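PDB 5ZKA: N-acetylneuraminate lyase from Fusobacterium nucleatum subsp. nucleatum ATCC 25586, which is a lyase of the dihydrodipicolinate synthetase family, built on a TIM barrel of eight parallel strands. Local coordinates for residues Ala14-Tyr19 with Thr257-Leu262; Asp39-Asp44 with Asn216-Lys221; Asn79-Val84 with Cys106-Thr111; Tyr136-Ser141 with Lys163-Lys168. All blocks are in the same frame, centred on the assembly; numbering follows the deposited sequence.

Contact 1 (Ala14-Tyr19 with Thr257-Leu262); sequences ALMVPY and TIKEIL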
loop_
_atom_site.group_PDB
_atom_site.type_symbol
_atom_site.label_atom_id
_atom_site.label_comp_id
_atom_site.label_asym_id
_atom_site.label_seq_id
_atom_site.Cartn_x
_atom_site.Cartn_y
_atom_site.Cartn_z
ATOM N N ALA B 14 20.561 2.588 -2.531
ATOM C CA ALA B 14 21.167 2.147 -1.281
ATOM C C ALA B 14 22.471 1.440 -1.637
ATOM O O ALA B 14 22.483 0.270 -2.034
ATOM C CB ALA B 14 20.210 1.248 -0.508
ATOM N N LEU B 15 23.577 2.165 -1.501
ATOM C CA LEU B 15 24.841 1.763 -2.104
ATOM C C LEU B 15 25.320 0.414 -1.577
ATOM O O LEU B 15 25.467 0.218 -0.368
ATOM C CB LEU B 15 25.894 2.844 -1.843
ATOM C CG LEU B 15 27.272 2.622 -2.453
ATOM C CD1 LEU B 15 27.212 2.686 -3.973
ATOM C CD2 LEU B 15 28.205 3.663 -1.915
ATOM N N MET B 16 25.551 -0.517 -2.501
ATOM C CA MET B 16 26.121 -1.816 -2.171
ATOM C C MET B 16 27.614 -1.675 -1.933
ATOM O O MET B 16 28.303 -0.985 -2.688
ATOM C CB MET B 16 25.888 -2.800 -3.311
ATOM C CG MET B 16 24.439 -3.038 -3.643
ATOM S SD MET B 16 23.713 -4.281 -2.566
ATOM C CE MET B 16 25.053 -5.440 -2.481
ATOM N N VAL B 17 28.119 -2.351 -0.912
ATOM C CA VAL B 17 29.539 -2.325 -0.570
ATOM C C VAL B 17 30.119 -3.707 -0.844
ATOM O O VAL B 17 29.581 -4.699 -0.340
ATOM C CB VAL B 17 29.769 -1.913 0.898
ATOM C CG1 VAL B 17 31.270 -1.946 1.249
ATOM C CG2 VAL B 17 29.184 -0.532 1.156
ATOM N N PRO B 18 31.178 -3.821 -1.648
ATOM C CA PRO B 18 31.830 -5.116 -1.856
ATOM C C PRO B 18 32.949 -5.336 -0.852
ATOM O O PRO B 18 33.556 -4.395 -0.340
ATOM C CB PRO B 18 32.405 -4.982 -3.269
ATOM C CG PRO B 18 32.819 -3.524 -3.322
ATOM C CD PRO B 18 31.839 -2.757 -2.430
ATOM N N TYR B 19 33.233 -6.613 -0.600
ATOM C CA TYR B 19 34.215 -6.999 0.397
ATOM C C TYR B 19 35.200 -7.999 -0.192
ATOM O O TYR B 19 34.851 -8.804 -1.057
ATOM C CB TYR B 19 33.532 -7.593 1.637
ATOM C CG TYR B 19 32.604 -6.619 2.322
ATOM C CD1 TYR B 19 31.261 -6.549 1.972
ATOM C CD2 TYR B 19 33.072 -5.759 3.307
ATOM C CE1 TYR B 19 30.409 -5.658 2.587
ATOM C CE2 TYR B 19 32.224 -4.860 3.932
ATOM C CZ TYR B 19 30.893 -4.815 3.563
ATOM O OH TYR B 19 30.039 -3.924 4.174
ATOM N N THR B 257 21.928 -11.839 -4.862
ATOM C CA THR B 257 21.580 -11.782 -6.283
ATOM C C THR B 257 21.982 -10.451 -6.907
ATOM O O THR B 257 22.458 -10.420 -8.047
ATOM C CB THR B 257 20.087 -12.048 -6.472
ATOM O OG1 THR B 257 19.803 -13.349 -5.968
ATOM C CG2 THR B 257 19.689 -11.974 -7.950
ATOM N N ILE B 258 21.794 -9.338 -6.186
ATOM C CA ILE B 258 22.257 -8.044 -6.694
ATOM C C ILE B 258 23.757 -8.084 -6.964
ATOM O O ILE B 258 24.228 -7.577 -7.991
ATOM C CB ILE B 258 21.883 -6.912 -5.716
ATOM C CG1 ILE B 258 20.373 -6.686 -5.730
ATOM C CG2 ILE B 258 22.596 -5.603 -6.088
ATOM C CD1 ILE B 258 19.864 -5.844 -4.569
ATOM N N LYS B 259 24.535 -8.718 -6.069
ATOM C CA LYS B 259 25.983 -8.775 -6.282
ATOM C C LYS B 259 26.339 -9.645 -7.486
ATOM O O LYS B 259 27.254 -9.303 -8.248
ATOM C CB LYS B 259 26.701 -9.267 -5.019
ATOM C CG LYS B 259 26.666 -8.249 -3.883
ATOM C CD LYS B 259 27.675 -8.520 -2.776
ATOM C CE LYS B 259 28.058 -7.206 -2.095
ATOM N NZ LYS B 259 28.625 -7.372 -0.720
ATOM N N GLU B 260 25.627 -10.765 -7.684
ATOM C CA GLU B 260 25.864 -11.591 -8.866
ATOM C C GLU B 260 25.551 -10.837 -10.150
ATOM O O GLU B 260 26.295 -10.938 -11.130
ATOM C CB GLU B 260 25.035 -12.875 -8.804
ATOM C CG GLU B 260 25.613 -13.930 -7.913
ATOM C CD GLU B 260 27.089 -14.153 -8.157
ATOM O OE1 GLU B 260 27.466 -14.498 -9.298
ATOM O OE2 GLU B 260 27.876 -13.986 -7.208
ATOM N N ILE B 261 24.444 -10.085 -10.179
ATOM C CA ILE B 261 24.115 -9.361 -11.397
ATOM C C ILE B 261 25.087 -8.206 -11.622
ATOM O O ILE B 261 25.452 -7.906 -12.770
ATOM C CB ILE B 261 22.649 -8.897 -11.342
ATOM C CG1 ILE B 261 21.733 -10.133 -11.395
ATOM C CG2 ILE B 261 22.364 -7.941 -12.479
ATOM C CD1 ILE B 261 20.242 -9.832 -11.166
ATOM N N LEU B 262 25.561 -7.566 -10.548
ATOM C CA LEU B 262 26.586 -6.539 -10.719
ATOM C C LEU B 262 27.825 -7.117 -11.385
ATOM O O LEU B 262 28.404 -6.502 -12.288
ATOM C CB LEU B 262 26.943 -5.918 -9.368
ATOM C CG LEU B 262 25.944 -4.856 -8.886
ATOM C CD1 LEU B 262 26.232 -4.495 -7.430
ATOM C CD2 LEU B 262 26.023 -3.623 -9.777
HETATM O O HOH W 1 31.178 -8.333 -1.671
#
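Met16 and Lys259 carry most of this contact, in which the loop after the first strand of a TIM barrel meets a helix near the C-terminal end of the chain. Segment 14-19 leads from strand 10-14 toward helix 27-39. Segment 257-262 belongs to helix 254-264.

The apolar part centres on Met16, whose CB points toward the helix. Bends at chi2 (-84°) and chi3 bring its methyl against the lysine chain, which Met16 crosses at a slant. CE lies 3.5 Å from CG of Lys259 and touches CE of that lysine as well, so the methyl rests against the flank of the extended aliphatic chain. SD of Met16 packs on the CG2 branch of Ile258 at 3.9 Å. CG of Met16 meets CD1 of Leu262 more loosely, at 4.4 Å. Helix 213-228 adjoins this patch, with Asn214 touching Met16 and Ile215 touching Leu262.

The polar part belongs to the end of Lys259. Its extended chain carries the amine to the loop, where NZ donates to Val17 O at 2.9 Å. The nitrogen is tilted 23° from the carbonyl plane. One water accepts from Lys259 NZ and also from Tyr19 N, the latter at 2.9 Å. The amine thus holds the loop at two points, once directly and once through water. Lys259 is buried, so these two acceptors probably offset part of the cost of placing a charge there.

The aromatic approach is edge-on. NZ of Lys259 sits near the plane of the Tyr19 ring, at its edge, 3.9 Å from CD1.

Contact 2 (Asp39-Asp44 with Asn216-Lys221); sequences DKMKVD and NGIRAK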
loop_
_atom_site.group_PDB
_atom_site.type_symbol
_atom_site.label_atom_id
_atom_site.label_comp_id
_atom_site.label_asym_id
_atom_site.label_seq_id
_atom_site.Cartn_x
_atom_site.Cartn_y
_atom_site.Cartn_z
ATOM N N ASP B 39 27.012 6.545 -13.477
ATOM C CA ASP B 39 27.181 6.649 -14.921
ATOM C C ASP B 39 26.241 5.754 -15.721
ATOM O O ASP B 39 25.921 6.091 -16.865
ATOM C CB ASP B 39 28.621 6.315 -15.328
ATOM C CG ASP B 39 29.663 7.143 -14.590
ATOM O OD1 ASP B 39 29.320 8.217 -14.055
ATOM O OD2 ASP B 39 30.846 6.711 -14.558
ATOM N N LYS B 40 25.808 4.616 -15.174
ATOM C CA LYS B 40 25.009 3.643 -15.914
ATOM C C LYS B 40 23.576 3.547 -15.414
ATOM O O LYS B 40 22.634 3.527 -16.216
ATOM C CB LYS B 40 25.666 2.251 -15.850
ATOM C CG LYS B 40 27.099 2.219 -16.371
ATOM C CD LYS B 40 27.207 2.768 -17.776
ATOM C CE LYS B 40 28.499 2.321 -18.440
ATOM N NZ LYS B 40 29.513 3.406 -18.495
ATOM N N MET B 41 23.378 3.479 -14.100
ATOM C CA MET B 41 22.021 3.563 -13.568
ATOM C C MET B 41 21.481 4.988 -13.584
ATOM O O MET B 41 20.263 5.168 -13.520
ATOM C CB MET B 41 21.979 3.000 -12.147
ATOM C CG MET B 41 22.524 1.567 -12.050
ATOM S SD MET B 41 21.397 0.405 -12.864
ATOM C CE MET B 41 22.132 0.208 -14.489
ATOM N N LYS B 42 22.357 5.990 -13.670
ATOM C CA LYS B 42 21.955 7.403 -13.754
ATOM C C LYS B 42 21.123 7.825 -12.546
ATOM O O LYS B 42 20.179 8.620 -12.663
ATOM C CB LYS B 42 21.199 7.696 -15.056
ATOM C CG LYS B 42 22.000 7.470 -16.338
ATOM C CD LYS B 42 23.240 8.330 -16.378
ATOM C CE LYS B 42 23.852 8.340 -17.770
ATOM N NZ LYS B 42 25.197 8.987 -17.781
ATOM N N VAL B 43 21.483 7.308 -11.365
ATOM C CA VAL B 43 20.723 7.645 -10.165
ATOM C C VAL B 43 20.864 9.130 -9.843
ATOM O O VAL B 43 21.822 9.814 -10.235
ATOM C CB VAL B 43 21.132 6.773 -8.963
ATOM C CG1 VAL B 43 20.916 5.312 -9.280
ATOM C CG2 VAL B 43 22.571 7.030 -8.565
ATOM N N ASP B 44 19.857 9.641 -9.137
ATOM C CA ASP B 44 19.858 11.012 -8.668
ATOM C C ASP B 44 20.651 11.174 -7.385
ATOM O O ASP B 44 21.132 12.271 -7.099
ATOM C CB ASP B 44 18.414 11.472 -8.465
ATOM C CG ASP B 44 17.612 11.388 -9.741
ATOM O OD1 ASP B 44 17.972 12.119 -10.686
ATOM O OD2 ASP B 44 16.650 10.585 -9.813
ATOM N N ASN B 216 18.753 -1.867 -11.302
ATOM C CA ASN B 216 17.532 -1.582 -12.056
ATOM C C ASN B 216 17.175 -0.096 -12.016
ATOM O O ASN B 216 16.007 0.272 -12.141
ATOM C CB ASN B 216 16.375 -2.439 -11.521
ATOM C CG ASN B 216 15.215 -2.563 -12.508
ATOM O OD1 ASN B 216 15.409 -2.707 -13.718
ATOM N ND2 ASN B 216 13.999 -2.504 -11.985
ATOM N N GLY B 217 18.176 0.774 -11.851
ATOM C CA GLY B 217 17.887 2.198 -11.692
ATOM C C GLY B 217 17.272 2.842 -12.916
ATOM O O GLY B 217 16.532 3.822 -12.797
ATOM N N ILE B 218 17.558 2.308 -14.106
ATOM C CA ILE B 218 17.001 2.881 -15.327
ATOM C C ILE B 218 15.481 2.745 -15.340
ATOM O O ILE B 218 14.755 3.723 -15.571
ATOM C CB ILE B 218 17.633 2.228 -16.566
ATOM C CG1 ILE B 218 19.123 2.561 -16.635
ATOM C CG2 ILE B 218 16.909 2.692 -17.827
ATOM C CD1 ILE B 218 19.919 1.599 -17.478
ATOM N N ARG B 219 14.977 1.528 -15.090
ATOM C CA ARG B 219 13.529 1.318 -15.053
ATOM C C ARG B 219 12.887 2.107 -13.924
ATOM O O ARG B 219 11.777 2.630 -14.077
ATOM C CB ARG B 219 13.200 -0.166 -14.875
ATOM C CG ARG B 219 13.355 -1.026 -16.122
ATOM C CD ARG B 219 12.733 -2.404 -15.899
ATOM N NE ARG B 219 12.877 -3.261 -17.069
ATOM C CZ ARG B 219 13.860 -4.139 -17.236
ATOM N NH1 ARG B 219 14.788 -4.286 -16.297
ATOM N NH2 ARG B 219 13.911 -4.876 -18.341
ATOM N N ALA B 220 13.551 2.174 -12.766
ATOM C CA ALA B 220 12.976 2.910 -11.648
ATOM C C ALA B 220 12.812 4.385 -11.987
ATOM O O ALA B 220 11.768 4.984 -11.695
ATOM C CB ALA B 220 13.835 2.739 -10.403
ATOM N N LYS B 221 13.826 4.995 -12.610
ATOM C CA LYS B 221 13.693 6.399 -12.986
ATOM C C LYS B 221 12.565 6.591 -13.989
ATOM O O LYS B 221 11.854 7.603 -13.943
ATOM C CB LYS B 221 15.013 6.920 -13.547
ATOM C CG LYS B 221 16.166 6.858 -12.544
ATOM C CD LYS B 221 16.907 8.204 -12.423
ATOM C CE LYS B 221 17.046 8.881 -13.777
ATOM N NZ LYS B 221 18.279 9.682 -13.861
#
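The carboxylate of Asp44 and the chain of Lys221 approach from opposite directions. OD2 of Asp44 lies 3.5 Å from CD of Lys221, while OD1 is 4.0 Å from NZ. That is too long for a salt bridge, although the opposite charges should still attract. The firmer partner of Asp44 OD2 is the backbone N of Ile11. The Arg219 guanidinium lies beside the contact: Asn216 OD1 sits at its edge, in plane, and takes NH1 at 3.1 Å, while NH2 bonds to Phe294 O.

Met41 fills the middle. Its chain bends at chi2 (-70°) and again at chi3, which brings the sulfur to the helix backbone. Gly217 N makes a weak hydrogen bond to Met41 SD at 3.4 Å. The backbones come close here, with the CA atoms of Met41 and Gly217 4.7 Å apart, and the glycine puts no side chain between them. Beyond the sulfur, CE of Met41 meets CD1 of Ile218 at 4.0 Å, the two chains crossing at about a right angle. The same CD1 also rests on the carbonyl O of Lys40.

Lys42 has positive phi (59°), the first residue past the helix to leave helical angles. Its carbonyl receives NZ of Lys221, but the modelled bond is so short that its exact geometry is doubtful.

Segment 39-44 is the turn from helix 27-39 into strand 45-48, and it lies against helix 213-228. From helix 213-228, Arg219 packs on helix 232-252, and Lys221 touches Ile11 of strand 10-14, the strand whose backbone also holds Asp44.

Contact 3 (Asn79-Val84 with Cys106-Thr111); sequences NLIAQV and CLSAVT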
loop_
_atom_site.group_PDB
_atom_site.type_symbol
_atom_site.label_atom_id
_atom_site.label_comp_id
_atom_site.label_asym_id
_atom_site.label_seq_id
_atom_site.Cartn_x
_atom_site.Cartn_y
_atom_site.Cartn_z
ATOM N N ASN B 79 23.165 13.770 -5.262
ATOM C CA ASN B 79 22.883 14.008 -3.851
ATOM C C ASN B 79 23.356 12.825 -3.006
ATOM O O ASN B 79 23.348 11.673 -3.449
ATOM C CB ASN B 79 21.392 14.254 -3.625
ATOM C CG ASN B 79 20.899 15.514 -4.322
ATOM O OD1 ASN B 79 19.856 15.501 -4.980
ATOM N ND2 ASN B 79 21.653 16.599 -4.193
ATOM N N LEU B 80 23.794 13.118 -1.783
ATOM C CA LEU B 80 24.243 12.092 -0.852
ATOM C C LEU B 80 23.465 12.182 0.453
ATOM O O LEU B 80 23.187 13.276 0.952
ATOM C CB LEU B 80 25.746 12.224 -0.553
ATOM C CG LEU B 80 26.671 12.178 -1.762
ATOM C CD1 LEU B 80 28.101 12.495 -1.345
ATOM C CD2 LEU B 80 26.592 10.834 -2.449
ATOM N N ILE B 81 23.120 11.025 1.003
ATOM C CA ILE B 81 22.568 10.904 2.346
ATOM C C ILE B 81 23.402 9.861 3.076
ATOM O O ILE B 81 23.636 8.772 2.538
ATOM C CB ILE B 81 21.085 10.477 2.325
ATOM C CG1 ILE B 81 20.232 11.440 1.490
ATOM C CG2 ILE B 81 20.536 10.341 3.742
ATOM C CD1 ILE B 81 18.828 10.876 1.208
ATOM N N ALA B 82 23.834 10.177 4.298
ATOM C CA ALA B 82 24.630 9.259 5.115
ATOM C C ALA B 82 23.790 8.747 6.278
ATOM O O ALA B 82 23.378 9.527 7.145
ATOM C CB ALA B 82 25.892 9.944 5.643
ATOM N N GLN B 83 23.543 7.437 6.300
ATOM C CA GLN B 83 22.889 6.802 7.437
ATOM C C GLN B 83 23.923 6.580 8.532
ATOM O O GLN B 83 24.925 5.883 8.316
ATOM C CB GLN B 83 22.255 5.469 7.022
ATOM C CG GLN B 83 21.079 5.048 7.881
ATOM C CD GLN B 83 21.505 4.409 9.180
ATOM O OE1 GLN B 83 20.984 4.738 10.248
ATOM N NE2 GLN B 83 22.462 3.485 9.101
ATOM N N VAL B 84 23.682 7.162 9.707
ATOM C CA VAL B 84 24.633 7.120 10.809
ATOM C C VAL B 84 24.028 6.543 12.084
ATOM O O VAL B 84 24.660 6.588 13.139
ATOM C CB VAL B 84 25.223 8.515 11.081
ATOM C CG1 VAL B 84 25.821 9.075 9.810
ATOM C CG2 VAL B 84 24.146 9.432 11.642
ATOM N N CYS B 106 23.462 15.774 4.414
ATOM C CA CYS B 106 22.191 15.237 4.879
ATOM C C CYS B 106 22.455 13.902 5.554
ATOM O O CYS B 106 23.187 13.069 5.013
ATOM C CB CYS B 106 21.195 15.064 3.731
ATOM S SG CYS B 106 19.522 14.671 4.327
ATOM N N LEU B 107 21.884 13.721 6.735
ATOM C CA LEU B 107 22.002 12.483 7.489
ATOM C C LEU B 107 20.680 11.746 7.453
ATOM O O LEU B 107 19.628 12.310 7.143
ATOM C CB LEU B 107 22.380 12.747 8.950
ATOM C CG LEU B 107 23.578 13.667 9.162
ATOM C CD1 LEU B 107 23.821 13.904 10.640
ATOM C CD2 LEU B 107 24.794 13.027 8.522
ATOM N N SER B 108 20.748 10.466 7.785
ATOM C CA SER B 108 19.558 9.710 8.115
ATOM C C SER B 108 19.912 8.801 9.276
ATOM O O SER B 108 21.090 8.553 9.561
ATOM C CB SER B 108 19.030 8.901 6.923
ATOM O OG SER B 108 19.936 7.869 6.592
ATOM N N ALA B 109 18.883 8.334 9.975
ATOM C CA ALA B 109 19.138 7.460 11.110
ATOM C C ALA B 109 17.904 6.627 11.395
ATOM O O ALA B 109 16.774 7.094 11.233
ATOM C CB ALA B 109 19.524 8.252 12.362
ATOM N N VAL B 110 18.145 5.393 11.811
ATOM C CA VAL B 110 17.157 4.557 12.468
ATOM C C VAL B 110 17.708 4.237 13.851
ATOM O O VAL B 110 18.928 4.131 14.025
ATOM C CB VAL B 110 16.869 3.285 11.640
ATOM C CG1 VAL B 110 18.111 2.430 11.500
ATOM C CG2 VAL B 110 15.719 2.503 12.235
ATOM N N THR B 111 16.826 4.131 14.843
ATOM C CA THR B 111 17.278 3.925 16.211
ATOM C C THR B 111 17.524 2.441 16.491
ATOM O O THR B 111 17.073 1.574 15.739
ATOM C CB THR B 111 16.254 4.488 17.193
ATOM O OG1 THR B 111 15.192 3.545 17.380
ATOM C CG2 THR B 111 15.684 5.803 16.676
#
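OE1 of Gln83 is gripped by two backbone amides. Val110 N reaches it across the contact in a weak bond of 3.3 Å, and Gly85 N, two residues further along, holds it from its own side. CG of Gln83 stands anti to the backbone N (chi1 -154°), and a bend at chi2 lays the amide beside Ala109 and Val110. NE2 of Gln83 bonds to Gly49 O, so both ends of the amide are tied and its rotation is fixed.

The backbones pair as parallel strands. Ala82 N donates to Cys106 O at 3.0 Å. Ser108 N donates to Ala82 O at 2.9 Å, and Val84 N to Ser108 O at the same length. The strand axes cross at -36°, the twist of a closed barrel. With helix 89-102 they form a beta-alpha-beta crossover.

Gln83 and Ser108 are paired and share one sheet face. OG of Ser108 lies 3.3 Å from CG of Gln83 and hydrogen-bonds to Tyr47 OH. Ala82 and Leu107 share the other face, their CB and CD2 atoms 4.4 Å apart. Val99 of helix 89-102 covers both, and CG1 of Val84 also touches Leu107 CD2.

The face with Ala82 and Leu107 is thus apolar against helix 89-102. The face with Gln83 and Ser108 is mixed: CG2 of Ile81 packs on CB of Ser108, beside polar groups whose partners are Tyr47, Gly49 and Gly85.

Contact 4 (Tyr136-Ser141 with Lys163-Lys168); sequences YMIIYS and KIIGVK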
loop_
_atom_site.group_PDB
_atom_site.type_symbol
_atom_site.label_atom_id
_atom_site.label_comp_id
_atom_site.label_asym_id
_atom_site.label_seq_id
_atom_site.Cartn_x
_atom_site.Cartn_y
_atom_site.Cartn_z
ATOM N N TYR B 136 21.337 18.214 8.561
ATOM C CA TYR B 136 19.946 17.869 8.298
ATOM C C TYR B 136 19.730 16.369 8.459
ATOM O O TYR B 136 20.661 15.567 8.354
ATOM C CB TYR B 136 19.536 18.305 6.893
ATOM C CG TYR B 136 19.806 19.775 6.650
ATOM C CD1 TYR B 136 18.832 20.733 6.904
ATOM C CD2 TYR B 136 21.051 20.207 6.201
ATOM C CE1 TYR B 136 19.088 22.081 6.702
ATOM C CE2 TYR B 136 21.311 21.549 6.000
ATOM C CZ TYR B 136 20.327 22.478 6.249
ATOM O OH TYR B 136 20.592 23.813 6.048
ATOM N N MET B 137 18.473 15.992 8.687
ATOM C CA MET B 137 18.154 14.634 9.100
ATOM C C MET B 137 16.922 14.109 8.376
ATOM O O MET B 137 15.901 14.800 8.298
ATOM C CB MET B 137 17.929 14.579 10.617
ATOM C CG MET B 137 17.359 13.263 11.127
ATOM S SD MET B 137 18.517 11.887 11.030
ATOM C CE MET B 137 19.705 12.403 12.265
ATOM N N ILE B 138 17.033 12.880 7.865
ATOM C CA ILE B 138 15.913 12.089 7.351
ATOM C C ILE B 138 15.594 11.009 8.384
ATOM O O ILE B 138 16.468 10.213 8.745
ATOM C CB ILE B 138 16.246 11.461 5.987
ATOM C CG1 ILE B 138 16.508 12.540 4.929
ATOM C CG2 ILE B 138 15.125 10.490 5.537
ATOM C CD1 ILE B 138 15.336 13.393 4.641
ATOM N N ILE B 139 14.346 10.976 8.866
ATOM C CA ILE B 139 13.925 9.965 9.830
ATOM C C ILE B 139 13.410 8.743 9.083
ATOM O O ILE B 139 13.129 8.788 7.885
ATOM C CB ILE B 139 12.849 10.492 10.800
ATOM C CG1 ILE B 139 11.637 10.994 10.011
ATOM C CG2 ILE B 139 13.417 11.583 11.706
ATOM C CD1 ILE B 139 10.433 11.306 10.864
ATOM N N TYR B 140 13.304 7.629 9.802
ATOM C CA TYR B 140 12.632 6.439 9.299
ATOM C C TYR B 140 11.202 6.424 9.821
ATOM O O TYR B 140 10.955 6.792 10.972
ATOM C CB TYR B 140 13.348 5.160 9.740
ATOM C CG TYR B 140 14.508 4.744 8.860
ATOM C CD1 TYR B 140 15.493 5.656 8.509
ATOM C CD2 TYR B 140 14.643 3.429 8.418
ATOM C CE1 TYR B 140 16.561 5.287 7.722
ATOM C CE2 TYR B 140 15.715 3.049 7.628
ATOM C CZ TYR B 140 16.674 3.988 7.283
ATOM O OH TYR B 140 17.753 3.643 6.500
ATOM N N SER B 141 10.265 5.977 8.972
ATOM C CA SER B 141 8.872 5.859 9.397
ATOM C C SER B 141 8.699 4.810 10.491
ATOM O O SER B 141 7.863 4.983 11.385
ATOM C CB SER B 141 7.984 5.529 8.196
ATOM O OG SER B 141 8.317 4.250 7.662
ATOM N N LYS B 163 15.388 21.176 10.942
ATOM C CA LYS B 163 16.468 20.415 10.336
ATOM C C LYS B 163 16.107 18.951 10.117
ATOM O O LYS B 163 16.896 18.214 9.517
ATOM C CB LYS B 163 17.733 20.536 11.197
ATOM C CG LYS B 163 18.427 21.894 11.057
ATOM C CD LYS B 163 19.823 21.874 11.661
ATOM C CE LYS B 163 20.602 23.121 11.272
ATOM N NZ LYS B 163 20.653 23.277 9.792
ATOM N N ILE B 164 14.941 18.510 10.584
ATOM C CA ILE B 164 14.430 17.180 10.268
ATOM C C ILE B 164 13.559 17.364 9.033
ATOM O O ILE B 164 12.404 17.779 9.126
ATOM C CB ILE B 164 13.670 16.571 11.448
ATOM C CG1 ILE B 164 14.636 16.378 12.621
ATOM C CG2 ILE B 164 13.019 15.240 11.044
ATOM C CD1 ILE B 164 14.058 15.637 13.800
ATOM N N ILE B 165 14.139 17.107 7.856
ATOM C CA ILE B 165 13.577 17.618 6.610
ATOM C C ILE B 165 12.769 16.584 5.845
ATOM O O ILE B 165 12.186 16.932 4.806
ATOM C CB ILE B 165 14.677 18.193 5.695
ATOM C CG1 ILE B 165 15.685 17.109 5.297
ATOM C CG2 ILE B 165 15.369 19.389 6.370
ATOM C CD1 ILE B 165 16.639 17.560 4.196
ATOM N N GLY B 166 12.728 15.333 6.302
ATOM C CA GLY B 166 11.963 14.322 5.585
ATOM C C GLY B 166 12.021 12.965 6.267
ATOM O O GLY B 166 12.574 12.806 7.359
ATOM N N VAL B 167 11.423 11.977 5.600
ATOM C CA VAL B 167 11.252 10.636 6.157
ATOM C C VAL B 167 11.447 9.604 5.055
ATOM O O VAL B 167 11.005 9.800 3.917
ATOM C CB VAL B 167 9.861 10.461 6.816
ATOM C CG1 VAL B 167 8.756 10.949 5.885
ATOM C CG2 VAL B 167 9.621 8.997 7.243
ATOM N N LYS B 168 12.145 8.516 5.390
ATOM C CA LYS B 168 12.196 7.319 4.554
ATOM C C LYS B 168 11.067 6.390 4.986
ATOM O O LYS B 168 11.037 5.937 6.136
ATOM C CB LYS B 168 13.551 6.616 4.679
ATOM C CG LYS B 168 13.709 5.342 3.840
ATOM C CD LYS B 168 15.045 4.659 4.188
ATOM C CE LYS B 168 15.345 3.476 3.291
ATOM N NZ LYS B 168 16.507 2.705 3.812
#
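Lys168 leaves its backbone with chi1 at 180° and runs extended, while Tyr140 turns its ring (chi1 -84°) to lie beside it, pointing the same way. The two residues sit on strands 137-140 and 164-169, parallel neighbours in the TIM barrel, joined through helix 152-159 as a beta-alpha-beta crossover. CD of Lys168 makes a CH-pi contact over one ring face of Tyr140, 3.9 Å from the centroid. NZ of Lys168 then donates to Tyr140 OH at 3.1 Å. That hydroxyl also bonds to Tyr47 OH.

At the other end, NZ of Lys163 lies over the face of the Tyr136 ring, 4.0 Å from its centroid. This is a cation-pi contact.

On the face with Met137 and Ile164, CG2 of Ile139 meets CG2 of Ile164 at 3.7 Å. Phe155 of helix 152-159 covers Ile139 and Val167.

Met137 pairs with Ile164, but Ile139 pairs with Val167. The second strand thus holds one extra residue, as in a beta bulge. Ile165 N donates to Met137 O at 2.9 Å, and Ile139 N to Gly166 O at 3.0 Å. CD1 of Ile138 packs 3.6 Å from CA of Gly166, whose buried N has no partner in the model.

All four contacts belong to one TIM barrel. Contacts 1 and 2 both open early in the chain; contact 2 closes at 216-221 and contact 1 later, at 257-262, enclosing it. Contacts 3 and 4 follow each other in the span between. Contacts 3 and 4 have centres about 8 Å apart and share the sheet: strands 107-109 and 137-140 are neighbours, and Leu107 probably bonds to Tyr136 and Ile138. Asn79 N of contact 3 probably hydrogen-bonds to Asp44 O of contact 2. Contacts 1 and 4 lie on opposite sides of the chain's centre, about 26 Å between centres. Local crossovers thus build the wall, while the long-range pairs tie early loops to late helices.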